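Local coordinates for protein squalene synthase HpnC (Alicyclobacillus acidocaldarius subsp. acidocaldarius, PDB 4HD1) that probably acts in squalene biosynthesis, working on isoprenoid diphosphate substrates, at residues G181-P186 and A195-I200; R187-Q192 and I213-D218; R23-N28 and V54-D59; E126-Y131 and A168-D173. All coordinates share one frame; numbering follows the deposited sequence. Where two conformers were deposited one is given.

Interaction 1. Residues G181-P186 and A195-I200; sequences GRIYVP and ATLDDI
Ile-183 meets Leu-197 and Ile-200 through aliphatic carbons, and these three residues supply most of the 211 Å² buried here. The gamma-methyl of Ile-183 does the central work: its CG2 lies 3.9 Å from CD2 of Leu-197 and 4.0 Å from CG2 of Ile-200, so one branch is shared between two side chains spaced three positions apart on the facing helix. The end of its other branch, CD1 of Ile-183, is likewise 4.0 Å from CG2 of Ile-200. With CG1 of Ile-183 beside the backbone N (chi1 -54°), CG2 stands anti to that N, and both branches reach the helix. Leu-197 brings the delta-methyl CD2 inward and also sets it 4.0 Å from the carbonyl O of Val-185. In the all-helical fold of the squalene/phytoene synthases this joins the loop between helices 174-179 and 187-191 to the short helix 197-201. The loop starts at Gly-181, whose positive phi closes a Schellman motif. Leu-178 adds to the packing round Ile-183, while Leu-190 touches both Leu-197 and Ile-200. An alanine in place of Ile-183 would remove CG1, CG2 and CD1, and would probably open a gap facing CD2 of Leu-197 and CG2 of Ile-200. At the N-terminal end of helix 197-201, the backbone N of Thr-196 donates to OD2 of Asp-199 over 3.0 Å.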
loop_
_atom_site.group_PDB
_atom_site.type_symbol
_atom_site.label_atom_id
_atom_site.label_comp_id
_atom_site.label_asym_id
_atom_site.label_seq_id
_atom_site.Cartn_x
_atom_site.Cartn_y
_atom_site.Cartn_z
ATOM N N GLY A 181 6.590 18.460 1.983
ATOM C CA GLY A 181 7.861 18.608 1.265
ATOM C C GLY A 181 8.054 17.690 0.066
ATOM O O GLY A 181 9.170 17.587 -0.462
ATOM N N ARG A 182 6.971 17.041 -0.370
ATOM C CA ARG A 182 7.029 16.034 -1.435
ATOM C C ARG A 182 6.090 16.310 -2.592
ATOM O O ARG A 182 4.960 16.760 -2.399
ATOM C CB ARG A 182 6.683 14.652 -0.889
ATOM C CG ARG A 182 7.658 14.131 0.135
ATOM C CD ARG A 182 7.064 12.962 0.892
ATOM N NE ARG A 182 7.955 12.578 1.977
ATOM C CZ ARG A 182 9.100 11.924 1.805
ATOM N NH1 ARG A 182 9.492 11.559 0.585
ATOM N NH2 ARG A 182 9.854 11.631 2.854
ATOM N N ILE A 183 6.568 16.010 -3.795
ATOM C CA ILE A 183 5.737 16.028 -4.990
ATOM C C ILE A 183 5.920 14.714 -5.745
ATOM O O ILE A 183 7.045 14.335 -6.092
ATOM C CB ILE A 183 6.051 17.227 -5.909
ATOM C CG1 ILE A 183 5.971 18.546 -5.119
ATOM C CG2 ILE A 183 5.107 17.233 -7.112
ATOM C CD1 ILE A 183 6.554 19.750 -5.832
ATOM N N TYR A 184 4.803 14.030 -5.985
ATOM C CA TYR A 184 4.794 12.734 -6.658
ATOM C C TYR A 184 4.480 12.839 -8.149
ATOM O O TYR A 184 4.742 11.896 -8.906
ATOM C CB TYR A 184 3.820 11.773 -5.962
ATOM C CG TYR A 184 4.289 11.362 -4.587
ATOM C CD1 TYR A 184 5.257 10.369 -4.429
ATOM C CD2 TYR A 184 3.786 11.979 -3.443
ATOM C CE1 TYR A 184 5.711 9.994 -3.171
ATOM C CE2 TYR A 184 4.228 11.607 -2.176
ATOM C CZ TYR A 184 5.188 10.612 -2.045
ATOM O OH TYR A 184 5.635 10.236 -0.795
ATOM N N VAL A 185 3.923 13.976 -8.568
ATOM C CA VAL A 185 3.652 14.208 -9.988
ATOM C C VAL A 185 4.984 14.180 -10.733
ATOM O O VAL A 185 5.887 14.923 -10.376
ATOM C CB VAL A 185 2.935 15.551 -10.239
ATOM C CG1 VAL A 185 2.517 15.657 -11.691
ATOM C CG2 VAL A 185 1.713 15.685 -9.348
ATOM N N PRO A 186 5.126 13.295 -11.737
ATOM C CA PRO A 186 6.406 13.193 -12.448
ATOM C C PRO A 186 6.796 14.491 -13.162
ATOM O O PRO A 186 5.934 15.161 -13.750
ATOM C CB PRO A 186 6.160 12.065 -13.454
ATOM C CG PRO A 186 5.064 11.255 -12.847
ATOM C CD PRO A 186 4.174 12.258 -12.176
ATOM N N ALA A 195 4.286 22.625 -18.244
ATOM C CA ALA A 195 4.216 23.013 -16.840
ATOM C C ALA A 195 5.495 22.588 -16.123
ATOM O O ALA A 195 6.308 21.845 -16.678
ATOM C CB ALA A 195 2.991 22.399 -16.176
ATOM N N THR A 196 5.678 23.073 -14.893
ATOM C CA THR A 196 6.846 22.726 -14.090
ATOM C C THR A 196 6.432 22.418 -12.659
ATOM O O THR A 196 5.279 22.634 -12.281
ATOM C CB THR A 196 7.863 23.878 -14.052
ATOM O OG1 THR A 196 7.188 25.089 -13.691
ATOM C CG2 THR A 196 8.551 24.049 -15.404
ATOM N N LEU A 197 7.380 21.920 -11.865
ATOM C CA LEU A 197 7.143 21.655 -10.448
ATOM C C LEU A 197 6.838 22.941 -9.668
ATOM O O LEU A 197 6.162 22.898 -8.637
ATOM C CB LEU A 197 8.338 20.926 -9.827
ATOM C CG LEU A 197 8.660 19.484 -10.260
ATOM C CD1 LEU A 197 10.051 19.125 -9.765
ATOM C CD2 LEU A 197 7.642 18.474 -9.747
ATOM N N ASP A 198 7.333 24.074 -10.173
ATOM C CA ASP A 198 7.057 25.390 -9.587
ATOM C C ASP A 198 5.568 25.723 -9.560
ATOM O O ASP A 198 5.088 26.341 -8.610
ATOM C CB ASP A 198 7.833 26.494 -10.318
ATOM C CG ASP A 198 9.143 26.848 -9.630
ATOM O OD1 ASP A 198 9.997 27.493 -10.277
ATOM O OD2 ASP A 198 9.323 26.494 -8.444
ATOM N N ASP A 199 4.848 25.313 -10.605
ATOM C CA ASP A 199 3.394 25.462 -10.657
ATOM C C ASP A 199 2.731 24.751 -9.478
ATOM O O ASP A 199 1.823 25.297 -8.847
ATOM C CB ASP A 199 2.838 24.910 -11.974
ATOM C CG ASP A 199 3.207 25.760 -13.178
ATOM O OD1 ASP A 199 3.114 27.007 -13.091
ATOM O OD2 ASP A 199 3.572 25.172 -14.222
ATOM N N ILE A 200 3.203 23.537 -9.191
ATOM C CA ILE A 200 2.689 22.723 -8.090
ATOM C C ILE A 200 3.004 23.388 -6.749
ATOM O O ILE A 200 2.141 23.467 -5.870
ATOM C CB ILE A 200 3.256 21.274 -8.129
ATOM C CG1 ILE A 200 2.932 20.571 -9.462
ATOM C CG2 ILE A 200 2.784 20.454 -6.933
ATOM C CD1 ILE A 200 1.452 20.417 -9.779
#

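Interaction 2. Residues R187-Q192 and I213-D218; sequences RADLEQ and IALEVD
Asp-189 faces Glu-216 and Leu-215 where the short helix 187-191 packs on the long helix 207-227, two elements of the all-helical squalene/phytoene synthase fold. The carboxylates come close, OD2 of Asp-189 lying 2.7 Å from OE2 of Glu-216, a separation at which one of the acids probably holds a proton; their planes are 29° apart. Arg-219, one turn on from Leu-215 in the same long helix, uses a single nitrogen, NH1, for salt bridges with both OD2 of Asp-189 and OE1 of Glu-216, and so pairs with an acid from each helix. Glu-216 gets there by folding: its CB does not point at the other helix, but a bend at chi2 (-50°) swings the acid across, and OE2 of Glu-216 also comes within 3.3 Å of CB of Asp-189. Trp-125 touches both acids from helix 125-135. Leu-215 is carried differently. Its CG stands anti to the backbone N (chi1 -178°), which brings one delta-methyl, CD2, to the side chains of Asp-189 and Gln-192, both crossed at about a right angle. CD2 of Leu-215 rests 4.1 Å from CG of Asp-189. On the solvent side, the bent chain of Gln-192 brings its amide OE1 to 3.6 Å from that same CD2 of Leu-215.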
loop_
_atom_site.group_PDB
_atom_site.type_symbol
_atom_site.label_atom_id
_atom_site.label_comp_id
_atom_site.label_asym_id
_atom_site.label_seq_id
_atom_site.Cartn_x
_atom_site.Cartn_y
_atom_site.Cartn_z
ATOM N N ARG A 187 8.088 14.815 -13.111
ATOM C CA ARG A 187 8.635 16.048 -13.681
ATOM C C ARG A 187 8.451 16.122 -15.201
ATOM O O ARG A 187 8.101 17.176 -15.734
ATOM C CB ARG A 187 10.122 16.198 -13.308
ATOM C CG ARG A 187 10.582 17.641 -13.104
ATOM C CD ARG A 187 12.101 17.769 -12.978
ATOM N NE ARG A 187 12.546 18.014 -11.607
ATOM C CZ ARG A 187 12.654 17.072 -10.673
ATOM N NH1 ARG A 187 12.343 15.814 -10.958
ATOM N NH2 ARG A 187 13.067 17.390 -9.454
ATOM N N ALA A 188 8.671 14.998 -15.885
ATOM C CA ALA A 188 8.547 14.914 -17.344
ATOM C C ALA A 188 7.106 15.033 -17.834
ATOM O O ALA A 188 6.858 15.603 -18.894
ATOM C CB ALA A 188 9.187 13.634 -17.861
ATOM N N ASP A 189 6.161 14.507 -17.056
ATOM C CA ASP A 189 4.741 14.592 -17.406
ATOM C C ASP A 189 4.196 16.011 -17.245
ATOM O O ASP A 189 3.249 16.395 -17.935
ATOM C CB ASP A 189 3.903 13.605 -16.585
ATOM C CG ASP A 189 4.311 12.156 -16.806
ATOM O OD1 ASP A 189 5.099 11.874 -17.731
ATOM O OD2 ASP A 189 3.845 11.289 -16.043
ATOM N N LEU A 190 4.794 16.784 -16.338
ATOM C CA LEU A 190 4.457 18.199 -16.203
ATOM C C LEU A 190 5.043 19.005 -17.350
ATOM O O LEU A 190 4.363 19.861 -17.921
ATOM C CB LEU A 190 4.939 18.756 -14.865
ATOM C CG LEU A 190 4.030 18.463 -13.671
ATOM C CD1 LEU A 190 4.772 18.699 -12.360
ATOM C CD2 LEU A 190 2.749 19.289 -13.733
ATOM N N GLU A 191 6.298 18.717 -17.689
ATOM C CA GLU A 191 6.998 19.407 -18.774
ATOM C C GLU A 191 6.429 19.069 -20.147
ATOM O O GLU A 191 6.475 19.902 -21.056
ATOM C CB GLU A 191 8.495 19.107 -18.732
ATOM C CG GLU A 191 9.214 19.783 -17.577
ATOM C CD GLU A 191 10.611 19.235 -17.345
ATOM O OE1 GLU A 191 10.860 18.055 -17.684
ATOM O OE2 GLU A 191 11.458 19.987 -16.808
ATOM N N GLN A 192 5.887 17.859 -20.290
ATOM C CA GLN A 192 5.245 17.438 -21.533
ATOM C C GLN A 192 4.118 18.392 -21.922
ATOM O O GLN A 192 3.860 18.599 -23.105
ATOM C CB GLN A 192 4.705 16.015 -21.413
ATOM C CG GLN A 192 4.258 15.412 -22.735
ATOM C CD GLN A 192 3.051 14.509 -22.585
ATOM O OE1 GLN A 192 3.024 13.616 -21.737
ATOM N NE2 GLN A 192 2.041 14.735 -23.416
ATOM N N ILE A 213 -2.354 16.097 -14.656
ATOM C CA ILE A 213 -3.206 15.353 -13.731
ATOM C C ILE A 213 -4.098 14.389 -14.524
ATOM O O ILE A 213 -4.207 13.212 -14.175
ATOM C CB ILE A 213 -4.079 16.293 -12.859
ATOM C CG1 ILE A 213 -3.232 17.369 -12.152
ATOM C CG2 ILE A 213 -4.912 15.498 -11.860
ATOM C CD1 ILE A 213 -2.346 16.893 -11.015
ATOM N N ALA A 214 -4.705 14.892 -15.601
ATOM C CA ALA A 214 -5.540 14.075 -16.488
ATOM C C ALA A 214 -4.791 12.872 -17.048
ATOM O O ALA A 214 -5.336 11.775 -17.084
ATOM C CB ALA A 214 -6.129 14.919 -17.612
ATOM N N LEU A 215 -3.543 13.075 -17.464
ATOM C CA LEU A 215 -2.716 11.977 -17.958
ATOM C C LEU A 215 -2.514 10.884 -16.902
ATOM O O LEU A 215 -2.568 9.693 -17.219
ATOM C CB LEU A 215 -1.359 12.489 -18.448
ATOM C CG LEU A 215 -0.419 11.426 -19.030
ATOM C CD1 LEU A 215 -0.979 10.840 -20.322
ATOM C CD2 LEU A 215 0.981 11.981 -19.248
ATOM N N GLU A 216 -2.284 11.296 -15.656
ATOM C CA GLU A 216 -2.099 10.350 -14.549
ATOM C C GLU A 216 -3.386 9.589 -14.245
ATOM O O GLU A 216 -3.368 8.370 -14.058
ATOM C CB GLU A 216 -1.587 11.052 -13.278
ATOM C CG GLU A 216 -0.391 11.983 -13.463
ATOM C CD GLU A 216 0.776 11.366 -14.227
ATOM O OE1 GLU A 216 0.782 10.146 -14.495
ATOM O OE2 GLU A 216 1.707 12.118 -14.564
ATOM N N VAL A 217 -4.497 10.325 -14.204
ATOM C CA VAL A 217 -5.820 9.747 -13.998
ATOM C C VAL A 217 -6.103 8.648 -15.030
ATOM O O VAL A 217 -6.528 7.551 -14.661
ATOM C CB VAL A 217 -6.917 10.839 -14.014
ATOM C CG1 VAL A 217 -8.313 10.222 -14.030
ATOM C CG2 VAL A 217 -6.753 11.763 -12.816
ATOM N N ASP A 218 -5.838 8.940 -16.305
ATOM C CA ASP A 218 -6.004 7.970 -17.393
ATOM C C ASP A 218 -5.137 6.729 -17.197
ATOM O O ASP A 218 -5.602 5.609 -17.413
ATOM C CB ASP A 218 -5.673 8.601 -18.755
ATOM C CG ASP A 218 -6.639 9.713 -19.155
ATOM O OD1 ASP A 218 -7.586 10.017 -18.398
ATOM O OD2 ASP A 218 -6.438 10.288 -20.248
#

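Interaction 3. Residues R23-N28 and V54-D59; sequences RSHYEN and VDDLGD
His-25 reaches across to Asp-55 with its imidazole, near the ends of helices 12-25 and 41-56. From CB, which points at the facing segment, CG leaves anti to the backbone N (chi1 -173°), and the ring is thereby carried forward off the last turn of its helix. CD2 of His-25 then lies over one face of the Tyr-26 ring, 3.4 Å above its plane and offset toward the rim. On the other branch, OD1 of Asp-56 lies 4.1 Å from CE1 and, without contact, 4.4 Å from ND1 of His-25. At the tip, NE2 of His-25 donates to OD2 of Asp-55 over 3.2 Å with an angle of 152° at the hydrogen; the acceptor uses its anti lone pair and sits 19° out of the imidazole plane. Asp-55, Asp-56 and Asp-59 belong to an aspartate-rich DxxxD sequence, which in relatives holds the substrate diphosphate through magnesium, so His-25 probably borders that site. A leucine in place of His-25 would lack the NE2 donor, and the Asp-55 carboxylate would probably lose this bond and turn more easily. OH of Tyr-26 is a looser neighbour, 3.8 Å from OD2 of Asp-55, while the tyrosine ring packs edge-to-face with Tyr-48.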
loop_
_atom_site.group_PDB
_atom_site.type_symbol
_atom_site.label_atom_id
_atom_site.label_comp_id
_atom_site.label_asym_id
_atom_site.label_seq_id
_atom_site.Cartn_x
_atom_site.Cartn_y
_atom_site.Cartn_z
ATOM N N ARG A 23 -6.383 -1.984 14.515
ATOM C CA ARG A 23 -7.622 -1.211 14.646
ATOM C C ARG A 23 -7.392 0.244 15.061
ATOM O O ARG A 23 -8.094 1.135 14.589
ATOM C CB ARG A 23 -8.621 -1.910 15.576
ATOM C CG ARG A 23 -9.213 -3.177 14.969
ATOM C CD ARG A 23 -10.190 -3.876 15.906
ATOM N NE ARG A 23 -11.540 -3.309 15.843
ATOM C CZ ARG A 23 -12.151 -2.672 16.844
ATOM N NH1 ARG A 23 -11.550 -2.508 18.020
ATOM N NH2 ARG A 23 -13.378 -2.201 16.670
ATOM N N SER A 24 -6.397 0.489 15.909
ATOM C CA SER A 24 -6.097 1.852 16.343
ATOM C C SER A 24 -5.380 2.676 15.267
ATOM O O SER A 24 -5.561 3.889 15.199
ATOM C CB SER A 24 -5.279 1.854 17.633
ATOM O OG SER A 24 -3.899 1.674 17.361
ATOM N N HIS A 25 -4.572 2.020 14.438
ATOM C CA HIS A 25 -3.802 2.711 13.394
ATOM C C HIS A 25 -4.577 2.948 12.122
ATOM O O HIS A 25 -4.448 4.006 11.509
ATOM C CB HIS A 25 -2.498 1.971 13.095
ATOM C CG HIS A 25 -1.576 2.703 12.143
ATOM N ND1 HIS A 25 -0.809 3.738 12.530
ATOM C CD2 HIS A 25 -1.311 2.503 10.788
ATOM C CE1 HIS A 25 -0.094 4.186 11.478
ATOM N NE2 HIS A 25 -0.401 3.429 10.414
ATOM N N TYR A 26 -5.380 1.972 11.707
ATOM C CA TYR A 26 -6.143 2.083 10.460
ATOM C C TYR A 26 -7.621 2.338 10.744
ATOM O O TYR A 26 -8.359 1.421 11.112
ATOM C CB TYR A 26 -5.963 0.829 9.585
ATOM C CG TYR A 26 -4.529 0.539 9.172
ATOM C CD1 TYR A 26 -4.000 1.068 7.990
ATOM C CD2 TYR A 26 -3.703 -0.272 9.957
ATOM C CE1 TYR A 26 -2.690 0.803 7.609
ATOM C CE2 TYR A 26 -2.395 -0.544 9.585
ATOM C CZ TYR A 26 -1.893 -0.003 8.413
ATOM O OH TYR A 26 -0.594 -0.268 8.039
ATOM N N GLU A 27 -8.044 3.588 10.565
ATOM C CA GLU A 27 -9.409 4.013 10.892
ATOM C C GLU A 27 -10.485 3.267 10.107
ATOM O O GLU A 27 -11.587 3.060 10.606
ATOM C CB GLU A 27 -9.582 5.532 10.726
ATOM C CG GLU A 27 -9.104 6.118 9.401
ATOM C CD GLU A 27 -7.694 6.690 9.474
ATOM O OE1 GLU A 27 -6.745 5.930 9.765
ATOM O OE2 GLU A 27 -7.532 7.904 9.225
ATOM N N ASN A 28 -10.157 2.852 8.891
ATOM C CA ASN A 28 -11.135 2.225 8.020
ATOM C C ASN A 28 -11.033 0.710 7.924
ATOM O O ASN A 28 -11.536 0.118 6.968
ATOM C CB ASN A 28 -11.053 2.844 6.627
ATOM C CG ASN A 28 -11.711 4.201 6.562
ATOM O OD1 ASN A 28 -12.917 4.325 6.781
ATOM N ND2 ASN A 28 -10.925 5.230 6.259
ATOM N N VAL A 54 6.331 -0.354 10.050
ATOM C CA VAL A 54 7.117 0.382 9.053
ATOM C C VAL A 54 6.683 1.854 8.979
ATOM O O VAL A 54 7.531 2.742 8.880
ATOM C CB VAL A 54 7.076 -0.269 7.645
ATOM C CG1 VAL A 54 8.138 0.349 6.738
ATOM C CG2 VAL A 54 7.281 -1.776 7.729
ATOM N N ASP A 55 5.375 2.107 9.040
ATOM C CA ASP A 55 4.845 3.477 9.057
ATOM C C ASP A 55 5.415 4.307 10.206
ATOM O O ASP A 55 5.847 5.440 9.999
ATOM C CB ASP A 55 3.315 3.481 9.131
ATOM C CG ASP A 55 2.652 3.084 7.817
ATOM O OD1 ASP A 55 3.357 2.931 6.795
ATOM O OD2 ASP A 55 1.409 2.930 7.808
ATOM N N ASP A 56 5.422 3.732 11.408
ATOM C CA ASP A 56 5.900 4.415 12.619
ATOM C C ASP A 56 7.359 4.869 12.539
ATOM O O ASP A 56 7.771 5.790 13.247
ATOM C CB ASP A 56 5.699 3.526 13.849
ATOM C CG ASP A 56 4.253 3.477 14.306
ATOM O OD1 ASP A 56 3.391 4.135 13.685
ATOM O OD2 ASP A 56 3.974 2.776 15.299
ATOM N N LEU A 57 8.132 4.221 11.674
ATOM C CA LEU A 57 9.518 4.614 11.439
ATOM C C LEU A 57 9.617 5.563 10.233
ATOM O O LEU A 57 10.578 5.515 9.464
ATOM C CB LEU A 57 10.403 3.368 11.269
ATOM C CG LEU A 57 10.392 2.342 12.429
ATOM C CD1 LEU A 57 11.157 1.082 12.043
ATOM C CD2 LEU A 57 10.954 2.928 13.743
ATOM N N GLY A 58 8.612 6.430 10.093
ATOM C CA GLY A 58 8.528 7.376 8.984
ATOM C C GLY A 58 9.023 8.763 9.350
ATOM O O GLY A 58 10.094 8.910 9.947
ATOM N N ASP A 59 8.235 9.776 8.986
ATOM C CA ASP A 59 8.597 11.186 9.189
ATOM C C ASP A 59 8.643 11.619 10.654
ATOM O O ASP A 59 9.477 12.444 11.030
ATOM C CB ASP A 59 7.642 12.103 8.413
ATOM C CG ASP A 59 7.916 12.110 6.913
ATOM O OD1 ASP A 59 9.025 11.722 6.489
ATOM O OD2 ASP A 59 7.014 12.518 6.150
#

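Interaction 4. Residues E126-Y131 and A168-D173; sequences EDLRDY and ANHMQD
Leu-128 and Tyr-131 touch His-170 in a buried van der Waals contact between helix 125-135 and the end of helix 152-172, with no hydrogen bond across it. The evidence is in the spacing: the nearest backbone pair, CA of Leu-128 and CA of His-170, is 10.3 Å apart, so side chains alone bridge the helices. Leu-128 and Tyr-131, three positions apart and hence on one face of their helix, both direct CB at the histidine. In Leu-128 the CG stands anti to the backbone N (chi1 -177°), and the delta-methyl CD1 reaches 4.0 Å from CD2 of His-170. The leucine and histidine side chains run antiparallel, side by side. Tyr-131 approaches with its ring edge, CE2 of Tyr-131 lying 4.1 Å from NE2 of His-170, and each of these atoms is near the plane of the other ring. This is therefore an edge-to-edge meeting rather than a stack. The stacking partner of His-170 is Tyr-184, which also touches Leu-128, while NE2 of His-170 has a weak hydrogen bond with Gln-166. Next along, selenomethionine Met-171 packs against Ile-256 and Glu-216. At the end of segment 168-173, Asp-173 opens the second aspartate-rich sequence of the squalene/phytoene synthases, a region that in relatives binds magnesium and diphosphate, so the packing at His-170 probably lies beside the active-site cleft.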
loop_
_atom_site.group_PDB
_atom_site.type_symbol
_atom_site.label_atom_id
_atom_site.label_comp_id
_atom_site.label_asym_id
_atom_site.label_seq_id
_atom_site.Cartn_x
_atom_site.Cartn_y
_atom_site.Cartn_z
ATOM N N GLU A 126 8.052 6.283 -14.894
ATOM C CA GLU A 126 8.745 5.034 -14.559
ATOM C C GLU A 126 9.290 5.040 -13.132
ATOM O O GLU A 126 9.259 4.014 -12.452
ATOM C CB GLU A 126 9.875 4.740 -15.553
ATOM C CG GLU A 126 9.412 4.200 -16.898
ATOM C CD GLU A 126 8.744 5.252 -17.776
ATOM O OE1 GLU A 126 9.227 6.408 -17.827
ATOM O OE2 GLU A 126 7.733 4.917 -18.428
ATOM N N ASP A 127 9.779 6.199 -12.689
ATOM C CA ASP A 127 10.272 6.371 -11.323
ATOM C C ASP A 127 9.149 6.244 -10.302
ATOM O O ASP A 127 9.313 5.574 -9.281
ATOM C CB ASP A 127 10.992 7.714 -11.160
ATOM C CG ASP A 127 12.234 7.824 -12.032
ATOM O OD1 ASP A 127 12.779 6.781 -12.449
ATOM O OD2 ASP A 127 12.669 8.962 -12.300
ATOM N N LEU A 128 8.010 6.878 -10.581
ATOM C CA LEU A 128 6.849 6.770 -9.705
ATOM C C LEU A 128 6.313 5.334 -9.672
ATOM O O LEU A 128 6.081 4.774 -8.595
ATOM C CB LEU A 128 5.753 7.755 -10.112
ATOM C CG LEU A 128 4.511 7.777 -9.212
ATOM C CD1 LEU A 128 4.887 8.046 -7.763
ATOM C CD2 LEU A 128 3.483 8.788 -9.703
ATOM N N ARG A 129 6.137 4.744 -10.854
ATOM C CA ARG A 129 5.754 3.338 -10.974
ATOM C C ARG A 129 6.678 2.469 -10.119
ATOM O O ARG A 129 6.212 1.623 -9.366
ATOM C CB ARG A 129 5.805 2.895 -12.438
ATOM C CG ARG A 129 5.440 1.443 -12.681
ATOM C CD ARG A 129 4.052 1.305 -13.275
ATOM N NE ARG A 129 3.769 -0.092 -13.601
ATOM C CZ ARG A 129 2.853 -0.503 -14.474
ATOM N NH1 ARG A 129 2.109 0.371 -15.137
ATOM N NH2 ARG A 129 2.687 -1.801 -14.690
ATOM N N ASP A 130 7.984 2.708 -10.218
ATOM C CA ASP A 130 8.972 1.918 -9.486
ATOM C C ASP A 130 8.827 2.029 -7.963
ATOM O O ASP A 130 8.986 1.038 -7.248
ATOM C CB ASP A 130 10.391 2.278 -9.916
ATOM C CG ASP A 130 11.338 1.112 -9.788
ATOM O OD1 ASP A 130 12.230 1.163 -8.916
ATOM O OD2 ASP A 130 11.171 0.129 -10.546
ATOM N N TYR A 131 8.520 3.231 -7.478
ATOM C CA TYR A 131 8.231 3.435 -6.059
ATOM C C TYR A 131 7.035 2.584 -5.623
ATOM O O TYR A 131 7.085 1.922 -4.581
ATOM C CB TYR A 131 7.985 4.918 -5.755
ATOM C CG TYR A 131 7.505 5.196 -4.340
ATOM C CD1 TYR A 131 8.256 4.794 -3.233
ATOM C CD2 TYR A 131 6.305 5.873 -4.114
ATOM C CE1 TYR A 131 7.817 5.045 -1.941
ATOM C CE2 TYR A 131 5.858 6.136 -2.824
ATOM C CZ TYR A 131 6.615 5.718 -1.743
ATOM O OH TYR A 131 6.179 5.977 -0.461
ATOM N N ALA A 168 -4.025 7.107 -7.755
ATOM C CA ALA A 168 -5.278 7.810 -7.455
ATOM C C ALA A 168 -5.175 8.620 -6.161
ATOM O O ALA A 168 -5.569 9.791 -6.122
ATOM C CB ALA A 168 -6.449 6.832 -7.380
ATOM N N ASN A 169 -4.635 7.991 -5.117
ATOM C CA ASN A 169 -4.424 8.651 -3.829
ATOM C C ASN A 169 -3.402 9.782 -3.867
ATOM O O ASN A 169 -3.631 10.833 -3.271
ATOM C CB ASN A 169 -4.071 7.637 -2.746
ATOM C CG ASN A 169 -5.282 6.902 -2.241
ATOM O OD1 ASN A 169 -6.168 7.496 -1.635
ATOM N ND2 ASN A 169 -5.342 5.608 -2.508
ATOM N N HIS A 170 -2.288 9.569 -4.567
ATOM C CA HIS A 170 -1.312 10.638 -4.786
ATOM C C HIS A 170 -1.954 11.844 -5.417
ATOM O O HIS A 170 -1.731 12.977 -4.981
ATOM C CB HIS A 170 -0.156 10.165 -5.663
ATOM C CG HIS A 170 0.883 9.346 -4.933
ATOM N ND1 HIS A 170 1.246 9.595 -3.657
ATOM C CD2 HIS A 170 1.665 8.271 -5.361
ATOM C CE1 HIS A 170 2.194 8.713 -3.281
ATOM N NE2 HIS A 170 2.451 7.906 -4.327
HETATM N N MSE A 171 -2.772 11.610 -6.439
HETATM C CA MSE A 171 -3.368 12.703 -7.209
HETATM C C MSE A 171 -4.374 13.528 -6.407
HETATM O O MSE A 171 -4.389 14.751 -6.511
HETATM C CB MSE A 171 -3.975 12.195 -8.517
HETATM C CG MSE A 171 -2.965 11.578 -9.487
HETATM SE SE MSE A 171 -1.407 12.702 -9.886
HETATM C CE MSE A 171 -0.085 11.968 -8.643
ATOM N N GLN A 172 -5.194 12.871 -5.595
ATOM C CA GLN A 172 -6.113 13.604 -4.727
ATOM C C GLN A 172 -5.404 14.252 -3.526
ATOM O O GLN A 172 -6.019 15.027 -2.794
ATOM C CB GLN A 172 -7.272 12.716 -4.263
ATOM C CG GLN A 172 -6.916 11.739 -3.154
ATOM C CD GLN A 172 -8.126 11.253 -2.372
ATOM O OE1 GLN A 172 -9.259 11.677 -2.609
ATOM N NE2 GLN A 172 -7.886 10.358 -1.423
ATOM N N ASP A 173 -4.120 13.946 -3.339
ATOM C CA ASP A 173 -3.368 14.424 -2.171
ATOM C C ASP A 173 -2.172 15.324 -2.500
ATOM O O ASP A 173 -1.233 15.405 -1.715
ATOM C CB ASP A 173 -2.886 13.241 -1.315
ATOM C CG ASP A 173 -4.015 12.540 -0.569
ATOM O OD1 ASP A 173 -5.124 13.105 -0.446
ATOM O OD2 ASP A 173 -3.780 11.410 -0.092
#

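How the interactions relate
Interactions 1, 2 and 4 form one cluster, with centres 10 to 12 Å apart. Tyr-184 joins interaction 1 to interaction 4: its CD2 is 3.5 Å from ND1 of His-170, and its O is 3.4 Å from CD2 of Leu-128. Helix 187-191 of interaction 2 lies, in sequence, between the segments of interaction 1, with the N of Ala-195 probably hydrogen-bonded to the O of Leu-190 (2.8 Å). Interaction 3 stands apart, its centre about 19 Å from that of interaction 4 and 30 Å from that of interaction 2. Segments 54-59 and 168-173 carry parts of the two aspartate-rich sequences, consistent with opposing sides of one active-site cleft; NH2 of Arg-182 lies a long 3.7 Å from OD1 of Asp-59.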